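Local coordinates for uncharacterized protein (Cytophaga hutchinsonii ATCC 33406, PDB 3FF4) that is of unknown function but carries a CoA-binding domain of the NADP-Rossmann clan and so probably binds coenzyme A or a related nucleotide, at residues 6-11 and 35-40; 61-66 and 87-92; 73-78 and 92-97. All coordinates share one frame; numbering follows the deposited sequence. Where two conformers were deposited one is given.

Interaction 1: 6-11 and 35-40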
loop_
_atom_site.group_PDB
_atom_site.type_symbol
_atom_site.label_atom_id
_atom_site.label_comp_id
_atom_site.label_asym_id
_atom_site.label_seq_id
_atom_site.Cartn_x
_atom_site.Cartn_y
_atom_site.Cartn_z
ATOM N N LYS A 6 6.771 -8.351 0.798
ATOM C CA LYS A 6 7.049 -7.209 -0.048
ATOM C C LYS A 6 5.808 -6.340 -0.204
ATOM O O LYS A 6 4.793 -6.768 -0.780
ATOM C CB LYS A 6 7.571 -7.624 -1.418
ATOM C CG LYS A 6 7.765 -6.411 -2.321
ATOM C CD LYS A 6 8.965 -6.544 -3.165
ATOM C CE LYS A 6 8.733 -7.478 -4.274
ATOM N NZ LYS A 6 10.065 -7.749 -4.867
ATOM N N THR A 7 5.913 -5.117 0.297
ATOM C CA THR A 7 4.755 -4.232 0.503
ATOM C C THR A 7 4.886 -2.914 -0.263
ATOM O O THR A 7 5.814 -2.117 -0.038
ATOM C CB THR A 7 4.533 -3.948 2.010
ATOM O OG1 THR A 7 4.329 -5.204 2.677
ATOM C CG2 THR A 7 3.301 -3.051 2.207
ATOM N N LEU A 8 3.956 -2.682 -1.175
ATOM C CA LEU A 8 3.984 -1.434 -1.952
ATOM C C LEU A 8 3.042 -0.433 -1.257
ATOM O O LEU A 8 1.859 -0.740 -1.033
ATOM C CB LEU A 8 3.559 -1.698 -3.414
ATOM C CG LEU A 8 3.707 -0.559 -4.437
ATOM C CD1 LEU A 8 4.074 -1.197 -5.773
ATOM C CD2 LEU A 8 2.402 0.253 -4.544
ATOM N N ILE A 9 3.571 0.744 -0.919
ATOM C CA ILE A 9 2.765 1.849 -0.343
ATOM C C ILE A 9 2.340 2.776 -1.451
ATOM O O ILE A 9 3.185 3.443 -2.075
ATOM C CB ILE A 9 3.601 2.661 0.678
ATOM C CG1 ILE A 9 4.236 1.702 1.706
ATOM C CG2 ILE A 9 2.752 3.848 1.295
ATOM C CD1 ILE A 9 5.216 2.374 2.730
ATOM N N LEU A 10 1.035 2.828 -1.691
ATOM C CA LEU A 10 0.471 3.642 -2.730
ATOM C C LEU A 10 -0.165 4.900 -2.105
ATOM O O LEU A 10 -1.147 4.825 -1.351
ATOM C CB LEU A 10 -0.556 2.825 -3.536
ATOM C CG LEU A 10 -1.098 3.463 -4.813
ATOM C CD1 LEU A 10 0.061 3.766 -5.773
ATOM C CD2 LEU A 10 -2.121 2.563 -5.508
ATOM N N GLY A 11 0.401 6.050 -2.455
ATOM C CA GLY A 11 0.180 7.281 -1.721
ATOM C C GLY A 11 1.368 7.651 -0.835
ATOM O O GLY A 11 1.232 8.481 0.084
ATOM N N ILE A 35 7.965 -0.429 -0.786
ATOM C CA ILE A 35 8.193 0.289 -2.034
ATOM C C ILE A 35 7.279 1.520 -2.137
ATOM O O ILE A 35 6.066 1.347 -2.264
ATOM C CB ILE A 35 7.987 -0.619 -3.262
ATOM C CG1 ILE A 35 8.900 -1.859 -3.176
ATOM C CG2 ILE A 35 8.244 0.197 -4.568
ATOM C CD1 ILE A 35 8.511 -2.950 -4.123
ATOM N N PRO A 36 7.861 2.746 -2.092
ATOM C CA PRO A 36 7.037 3.967 -2.088
ATOM C C PRO A 36 6.640 4.428 -3.495
ATOM O O PRO A 36 7.524 4.739 -4.330
ATOM C CB PRO A 36 7.936 5.011 -1.441
ATOM C CG PRO A 36 9.360 4.501 -1.634
ATOM C CD PRO A 36 9.310 3.031 -1.917
ATOM N N VAL A 37 5.329 4.458 -3.745
ATOM C CA VAL A 37 4.765 4.891 -5.016
ATOM C C VAL A 37 3.711 5.962 -4.731
ATOM O O VAL A 37 2.949 5.886 -3.762
ATOM C CB VAL A 37 4.147 3.715 -5.822
ATOM C CG1 VAL A 37 3.568 4.175 -7.176
ATOM C CG2 VAL A 37 5.160 2.590 -6.023
ATOM N N GLY A 38 3.695 6.993 -5.562
ATOM C CA GLY A 38 2.661 8.014 -5.453
ATOM C C GLY A 38 2.953 9.188 -6.345
ATOM O O GLY A 38 3.817 9.105 -7.238
ATOM N N ARG A 39 2.239 10.292 -6.122
ATOM C CA ARG A 39 2.438 11.482 -6.938
ATOM C C ARG A 39 3.355 12.519 -6.296
ATOM O O ARG A 39 3.873 13.391 -6.986
ATOM C CB ARG A 39 1.101 12.125 -7.341
ATOM C CG ARG A 39 0.265 12.629 -6.189
ATOM C CD ARG A 39 -0.803 13.575 -6.711
ATOM N NE ARG A 39 -1.851 13.815 -5.729
ATOM C CZ ARG A 39 -2.785 14.755 -5.855
ATOM N NH1 ARG A 39 -2.794 15.546 -6.922
ATOM N NH2 ARG A 39 -3.704 14.907 -4.909
ATOM N N LYS A 40 3.558 12.427 -4.981
ATOM C CA LYS A 40 4.445 13.370 -4.273
ATOM C C LYS A 40 5.923 13.102 -4.583
ATOM O O LYS A 40 6.352 11.955 -4.653
ATOM C CB LYS A 40 4.187 13.320 -2.765
ATOM C CG LYS A 40 3.089 14.269 -2.332
ATOM C CD LYS A 40 2.404 13.775 -1.063
ATOM C CE LYS A 40 1.449 14.846 -0.494
ATOM N NZ LYS A 40 1.164 14.583 0.964
#
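Leu8 meets Val37 diagonally, two residues on from its bridge partner Ile35. Its CG stands anti to the backbone N (chi1 -172°), which tips the fork toward the C-terminal end of the strand, and CG lies 3.8 Å from Val37 CG2. Val37 then divides its two methyls: CG2 goes to Leu8, while CG1 takes Leu10 CD1, again at 3.8 Å, the pairs meeting at a slant. At the start of the row the aliphatic part of Lys6 turns over the end of Ile35, with CD 3.7 Å from Ile35 CD1. These residues line one face of two parallel strands, 7-10 and 34-37, the first and last elements of a Rossmann-type beta-alpha-beta unit whose helix 19-30 covers the opposite face and packs on Ile9. Shortening Leu8 to an alanine would probably leave Val37 CG2 without the branched end against it and open a gap beside Tyr77 and Leu81 of helix 75-81. The backbones are joined by four hydrogen bonds: Ile35 N to Thr7 O, Ile9 N to Ile35 O, Val37 N to Ile9 O (2.9 Å) and Gly11 N to Val37 O. Gly11, with phi of 104°, adopts a backbone shape suited to glycine just where the strand ends.

Interaction 2: 61-66 and 87-92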
loop_
_atom_site.group_PDB
_atom_site.type_symbol
_atom_site.label_atom_id
_atom_site.label_comp_id
_atom_site.label_asym_id
_atom_site.label_seq_id
_atom_site.Cartn_x
_atom_site.Cartn_y
_atom_site.Cartn_z
ATOM N N THR A 61 1.593 -7.317 -0.794
ATOM C CA THR A 61 0.569 -6.439 -0.274
ATOM C C THR A 61 0.698 -5.054 -0.895
ATOM O O THR A 61 1.791 -4.482 -0.931
ATOM C CB THR A 61 0.692 -6.317 1.286
ATOM O OG1 THR A 61 0.436 -7.585 1.894
ATOM C CG2 THR A 61 -0.292 -5.281 1.828
ATOM N N VAL A 62 -0.411 -4.509 -1.385
ATOM C CA VAL A 62 -0.480 -3.080 -1.665
ATOM C C VAL A 62 -1.175 -2.460 -0.432
ATOM O O VAL A 62 -2.262 -2.881 -0.042
ATOM C CB VAL A 62 -1.225 -2.776 -2.965
ATOM C CG1 VAL A 62 -1.443 -1.239 -3.142
ATOM C CG2 VAL A 62 -0.459 -3.391 -4.188
ATOM N N THR A 63 -0.517 -1.497 0.200
ATOM C CA THR A 63 -1.162 -0.749 1.294
ATOM C C THR A 63 -1.502 0.678 0.838
ATOM O O THR A 63 -0.641 1.462 0.387
ATOM C CB THR A 63 -0.366 -0.815 2.652
ATOM O OG1 THR A 63 -1.147 -0.249 3.731
ATOM C CG2 THR A 63 1.034 -0.110 2.543
ATOM N N LEU A 64 -2.787 0.980 0.917
ATOM C CA LEU A 64 -3.374 2.160 0.303
ATOM C C LEU A 64 -3.446 3.365 1.230
ATOM O O LEU A 64 -4.034 3.281 2.326
ATOM C CB LEU A 64 -4.801 1.859 -0.125
ATOM C CG LEU A 64 -5.026 1.033 -1.382
ATOM C CD1 LEU A 64 -6.534 0.867 -1.505
ATOM C CD2 LEU A 64 -4.474 1.782 -2.589
ATOM N N TYR A 65 -2.880 4.478 0.758
ATOM C CA TYR A 65 -3.005 5.748 1.442
ATOM C C TYR A 65 -3.456 6.822 0.477
ATOM O O TYR A 65 -2.935 7.910 0.532
ATOM C CB TYR A 65 -1.689 6.153 2.137
ATOM C CG TYR A 65 -1.436 5.278 3.324
ATOM C CD1 TYR A 65 -2.076 5.534 4.547
ATOM C CD2 TYR A 65 -0.613 4.140 3.218
ATOM C CE1 TYR A 65 -1.880 4.693 5.658
ATOM C CE2 TYR A 65 -0.398 3.299 4.344
ATOM C CZ TYR A 65 -1.030 3.586 5.537
ATOM O OH TYR A 65 -0.860 2.762 6.627
ATOM N N ILE A 66 -4.372 6.501 -0.438
ATOM C CA ILE A 66 -4.954 7.490 -1.349
ATOM C C ILE A 66 -6.451 7.389 -1.146
ATOM O O ILE A 66 -6.951 6.319 -0.832
ATOM C CB ILE A 66 -4.613 7.223 -2.844
ATOM C CG1 ILE A 66 -4.702 5.725 -3.153
ATOM C CG2 ILE A 66 -3.192 7.714 -3.197
ATOM C CD1 ILE A 66 -4.750 5.430 -4.685
ATOM N N ILE A 87 -4.573 -3.606 1.360
ATOM C CA ILE A 87 -5.065 -3.070 2.655
ATOM C C ILE A 87 -5.674 -1.668 2.474
ATOM O O ILE A 87 -5.017 -0.753 1.920
ATOM C CB ILE A 87 -3.968 -2.982 3.724
ATOM C CG1 ILE A 87 -3.330 -4.347 3.952
ATOM C CG2 ILE A 87 -4.550 -2.381 5.076
ATOM C CD1 ILE A 87 -2.093 -4.341 4.873
ATOM N N PHE A 88 -6.942 -1.543 2.882
ATOM C CA PHE A 88 -7.675 -0.259 2.954
ATOM C C PHE A 88 -7.536 0.358 4.359
ATOM O O PHE A 88 -8.320 0.038 5.284
ATOM C CB PHE A 88 -9.157 -0.492 2.598
ATOM C CG PHE A 88 -9.344 -0.936 1.190
ATOM C CD1 PHE A 88 -9.690 -0.027 0.201
ATOM C CD2 PHE A 88 -9.038 -2.237 0.819
ATOM C CE1 PHE A 88 -9.805 -0.454 -1.117
ATOM C CE2 PHE A 88 -9.140 -2.648 -0.501
ATOM C CZ PHE A 88 -9.525 -1.775 -1.460
ATOM N N ASN A 89 -6.519 1.221 4.520
ATOM C CA ASN A 89 -6.296 1.949 5.775
ATOM C C ASN A 89 -7.422 2.975 5.989
ATOM O O ASN A 89 -8.141 3.288 5.034
ATOM C CB ASN A 89 -4.896 2.575 5.777
ATOM C CG ASN A 89 -3.833 1.538 5.550
ATOM O OD1 ASN A 89 -3.496 0.778 6.454
ATOM N ND2 ASN A 89 -3.351 1.442 4.331
ATOM N N PRO A 90 -7.597 3.470 7.234
ATOM C CA PRO A 90 -8.687 4.376 7.538
ATOM C C PRO A 90 -8.839 5.544 6.573
ATOM O O PRO A 90 -7.878 6.302 6.300
ATOM C CB PRO A 90 -8.381 4.829 8.986
ATOM C CG PRO A 90 -7.807 3.541 9.605
ATOM C CD PRO A 90 -6.850 3.101 8.456
ATOM N N GLY A 91 -10.061 5.655 6.068
ATOM C CA GLY A 91 -10.464 6.684 5.129
ATOM C C GLY A 91 -10.218 6.308 3.674
ATOM O O GLY A 91 -10.522 7.105 2.778
ATOM N N THR A 92 -9.678 5.116 3.403
ATOM C CA THR A 92 -9.474 4.721 2.009
ATOM C C THR A 92 -10.518 3.687 1.563
ATOM O O THR A 92 -10.505 3.257 0.404
ATOM C CB THR A 92 -8.056 4.146 1.758
ATOM O OG1 THR A 92 -7.947 2.877 2.412
ATOM C CG2 THR A 92 -6.959 5.099 2.268
#
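Strands 61-64 and 85-88 run side by side in the parallel sheet of this Rossmann-like domain, and their contact continues past the strand ends into the loops at the C-terminal edge, the edge where such folds generally bind their ligands. Two backbone bonds set the register, Ile87 N to Val62 O and Leu64 N to Ile87 O, the latter 3.0 Å long. Beyond them the side chain of Asn89 takes over. Its ND2 gives one proton to Thr63 OG1 and the other to Leu64 O, each bond 2.8 Å long and each acceptor within a few degrees of the amide plane. The donor nevertheless stands above the plane of the Leu64 carbonyl, 45° out of it. Thr63 presents OG1 because chi1 is -171°, which places the hydroxyl anti to the backbone N. The amide also lies flat against the Tyr65 ring, the two planes 7° apart, with ND2 over one face and displaced toward the rim. On the face of Thr63, too, Thr61 CG2 touches Ile87 CD1 at 3.7 Å. On the other side of the sheet Leu64 and Phe88 run alongside each other, and Leu64 CD1 sits over the Phe88 ring in a CH-pi contact, 3.9 Å from the centroid. A type II turn from Asn89 to Thr92 brings the loop back: Thr92 OG1 bonds Asn89 O at 2.7 Å, and Thr92 CG2 lies 3.3 Å from Ile66 O. Thr113, at the start of helix 113-119, hydrogen-bonds both Thr63 OG1 and Asn89 OD1. With both N-H groups spent, the oxygen engaged by Thr113 and a ring stacked on its face, the buried Asn89 amide is fixed in its rotation and ties the two strand ends together.

Interaction 3: 73-78 and 92-97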
loop_
_atom_site.group_PDB
_atom_site.type_symbol
_atom_site.label_atom_id
_atom_site.label_comp_id
_atom_site.label_asym_id
_atom_site.label_seq_id
_atom_site.Cartn_x
_atom_site.Cartn_y
_atom_site.Cartn_z
ATOM N N SER A 73 -8.058 6.194 -10.772
ATOM C CA SER A 73 -7.010 6.172 -11.797
ATOM C C SER A 73 -5.974 5.055 -11.550
ATOM O O SER A 73 -5.084 4.849 -12.372
ATOM C CB SER A 73 -6.307 7.535 -11.846
ATOM O OG SER A 73 -5.784 7.824 -10.554
ATOM N N GLU A 74 -6.094 4.339 -10.423
ATOM C CA GLU A 74 -5.112 3.303 -10.036
ATOM C C GLU A 74 -5.621 1.849 -10.077
ATOM O O GLU A 74 -4.841 0.917 -9.846
ATOM C CB GLU A 74 -4.568 3.575 -8.619
ATOM C CG GLU A 74 -4.017 4.982 -8.377
ATOM C CD GLU A 74 -2.658 5.243 -9.069
ATOM O OE1 GLU A 74 -1.960 4.304 -9.518
ATOM O OE2 GLU A 74 -2.278 6.414 -9.170
ATOM N N TYR A 75 -6.919 1.654 -10.323
ATOM C CA TYR A 75 -7.537 0.310 -10.318
ATOM C C TYR A 75 -6.751 -0.688 -11.190
ATOM O O TYR A 75 -6.348 -1.759 -10.738
ATOM C CB TYR A 75 -8.976 0.386 -10.863
ATOM C CG TYR A 75 -10.062 0.881 -9.920
ATOM C CD1 TYR A 75 -9.760 1.499 -8.711
ATOM C CD2 TYR A 75 -11.416 0.765 -10.279
ATOM C CE1 TYR A 75 -10.769 1.963 -7.869
ATOM C CE2 TYR A 75 -12.424 1.224 -9.440
ATOM C CZ TYR A 75 -12.092 1.812 -8.235
ATOM O OH TYR A 75 -13.080 2.274 -7.404
ATOM N N ASN A 76 -6.544 -0.332 -12.448
ATOM C CA ASN A 76 -5.875 -1.242 -13.373
ATOM C C ASN A 76 -4.421 -1.484 -12.996
ATOM O O ASN A 76 -3.917 -2.579 -13.204
ATOM C CB ASN A 76 -5.996 -0.742 -14.815
ATOM C CG ASN A 76 -7.398 -0.898 -15.351
ATOM O OD1 ASN A 76 -8.193 -1.705 -14.839
ATOM N ND2 ASN A 76 -7.729 -0.114 -16.380
ATOM N N TYR A 77 -3.768 -0.476 -12.415
ATOM C CA TYR A 77 -2.393 -0.638 -11.938
ATOM C C TYR A 77 -2.330 -1.637 -10.775
ATOM O O TYR A 77 -1.506 -2.563 -10.770
ATOM C CB TYR A 77 -1.764 0.710 -11.559
ATOM C CG TYR A 77 -0.337 0.601 -11.030
ATOM C CD1 TYR A 77 0.692 0.054 -11.827
ATOM C CD2 TYR A 77 -0.027 0.996 -9.724
ATOM C CE1 TYR A 77 1.993 -0.082 -11.328
ATOM C CE2 TYR A 77 1.295 0.890 -9.216
ATOM C CZ TYR A 77 2.271 0.344 -10.020
ATOM O OH TYR A 77 3.531 0.232 -9.532
ATOM N N ILE A 78 -3.233 -1.469 -9.824
ATOM C CA ILE A 78 -3.302 -2.383 -8.687
ATOM C C ILE A 78 -3.512 -3.831 -9.202
ATOM O O ILE A 78 -2.760 -4.739 -8.819
ATOM C CB ILE A 78 -4.378 -1.946 -7.648
ATOM C CG1 ILE A 78 -3.979 -0.595 -7.000
ATOM C CG2 ILE A 78 -4.568 -3.029 -6.597
ATOM C CD1 ILE A 78 -5.138 0.200 -6.419
ATOM N N THR A 92 -9.678 5.116 3.403
ATOM C CA THR A 92 -9.474 4.721 2.009
ATOM C C THR A 92 -10.518 3.687 1.563
ATOM O O THR A 92 -10.505 3.257 0.404
ATOM C CB THR A 92 -8.056 4.146 1.758
ATOM O OG1 THR A 92 -7.947 2.877 2.412
ATOM C CG2 THR A 92 -6.959 5.099 2.268
ATOM N N GLU A 93 -11.411 3.288 2.471
ATOM C CA GLU A 93 -12.398 2.245 2.174
ATOM C C GLU A 93 -13.174 2.558 0.882
ATOM O O GLU A 93 -13.636 3.687 0.665
ATOM C CB GLU A 93 -13.408 2.046 3.329
ATOM C CG GLU A 93 -12.829 1.514 4.655
ATOM C CD GLU A 93 -12.235 2.609 5.555
ATOM O OE1 GLU A 93 -12.047 3.761 5.086
ATOM O OE2 GLU A 93 -11.918 2.318 6.735
ATOM N N ASN A 94 -13.341 1.539 0.046
ATOM C CA ASN A 94 -13.906 1.737 -1.269
ATOM C C ASN A 94 -14.565 0.427 -1.674
ATOM O O ASN A 94 -13.894 -0.513 -2.097
ATOM C CB ASN A 94 -12.805 2.162 -2.260
ATOM C CG ASN A 94 -13.315 2.346 -3.688
ATOM O OD1 ASN A 94 -14.459 2.012 -3.997
ATOM N ND2 ASN A 94 -12.459 2.881 -4.563
ATOM N N GLU A 95 -15.884 0.351 -1.514
ATOM C CA GLU A 95 -16.564 -0.927 -1.709
ATOM C C GLU A 95 -16.432 -1.447 -3.134
ATOM O O GLU A 95 -16.157 -2.626 -3.316
ATOM C CB GLU A 95 -18.024 -0.890 -1.262
ATOM C CG GLU A 95 -18.682 -2.250 -1.389
ATOM C CD GLU A 95 -19.963 -2.360 -0.600
ATOM O OE1 GLU A 95 -19.881 -2.617 0.625
ATOM O OE2 GLU A 95 -21.043 -2.215 -1.209
ATOM N N GLU A 96 -16.585 -0.569 -4.124
ATOM C CA GLU A 96 -16.392 -0.948 -5.520
ATOM C C GLU A 96 -15.009 -1.569 -5.748
ATOM O O GLU A 96 -14.887 -2.638 -6.371
ATOM C CB GLU A 96 -16.596 0.245 -6.463
ATOM C CG GLU A 96 -15.992 -0.011 -7.843
ATOM C CD GLU A 96 -16.214 1.122 -8.825
ATOM O OE1 GLU A 96 -15.605 2.209 -8.654
ATOM O OE2 GLU A 96 -16.993 0.917 -9.784
ATOM N N LEU A 97 -13.964 -0.931 -5.223
ATOM C CA LEU A 97 -12.624 -1.485 -5.435
ATOM C C LEU A 97 -12.423 -2.819 -4.696
ATOM O O LEU A 97 -11.822 -3.749 -5.243
ATOM C CB LEU A 97 -11.490 -0.469 -5.154
ATOM C CG LEU A 97 -10.073 -1.067 -5.351
ATOM C CD1 LEU A 97 -9.877 -1.601 -6.761
ATOM C CD2 LEU A 97 -8.927 -0.087 -5.032
#
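Tyr75 leaves its helix with CG anti to the carbonyl carbon (chi1 -79°), which sends the ring toward the first turn of helix 95-103. There Glu96 (chi1 162°) and Leu97 both hold CG anti to the backbone N, bringing their ends to the edge and the face of that ring. The phenol hydroxyl is gripped twice. It donates to Glu96 OE1 over 2.8 Å, meeting that oxygen on its anti side and 26° out of the carboxylate plane, and it accepts from Asn94 ND2, 3.0 Å away. The carboxylate stands almost perpendicular to the ring and lies at its edge, near the ring plane. Leu97 instead comes over a face: its CD1 makes a CH-pi contact 4.0 Å from the Tyr75 centroid, displaced toward the rim. The other methyl of Leu97, CD2, lies 4.0 Å from Ile78 CD1, one turn further along the tyrosine's helix. Asn94 has a second task. Its OD1 accepts a weak bond from Leu97 N (3.2 Å), while ND2 also binds Gln71 OE1, consistent with the amide being held one way round. Glu96 is exposed to solvent, whereas Leu97 is buried and packs against Phe88 of the sheet. Asn94 is thus the N-cap of helix 95-103, and its capping side chain doubles as the link to helix 75-81, which packs beside it on the same face of the Rossmann-like sheet.

In the fold
Interactions 1 and 2 lie on one parallel sheet, ordered 34-37, 7-10, 61-64, 85-88, 107-110, with centres about 10 Å apart. They join through its middle, where strands 7-10 and 61-64 are neighbours and Leu8 O lies 2.8 Å from Thr63 N. Interaction 3 packs, through Ile78 and Leu97, on the face that carries Leu8, Leu10 and Phe88, its centre about 10 Å from that of interaction 2 and 14 Å from that of interaction 1. Along the chain interaction 1 closes first; interactions 2 and 3 then alternate their segments and share Thr92. Together they join sheet and helix layer of one Rossmann-like domain, whose C-terminal strand ends probably face a bound nucleotide, as in related folds.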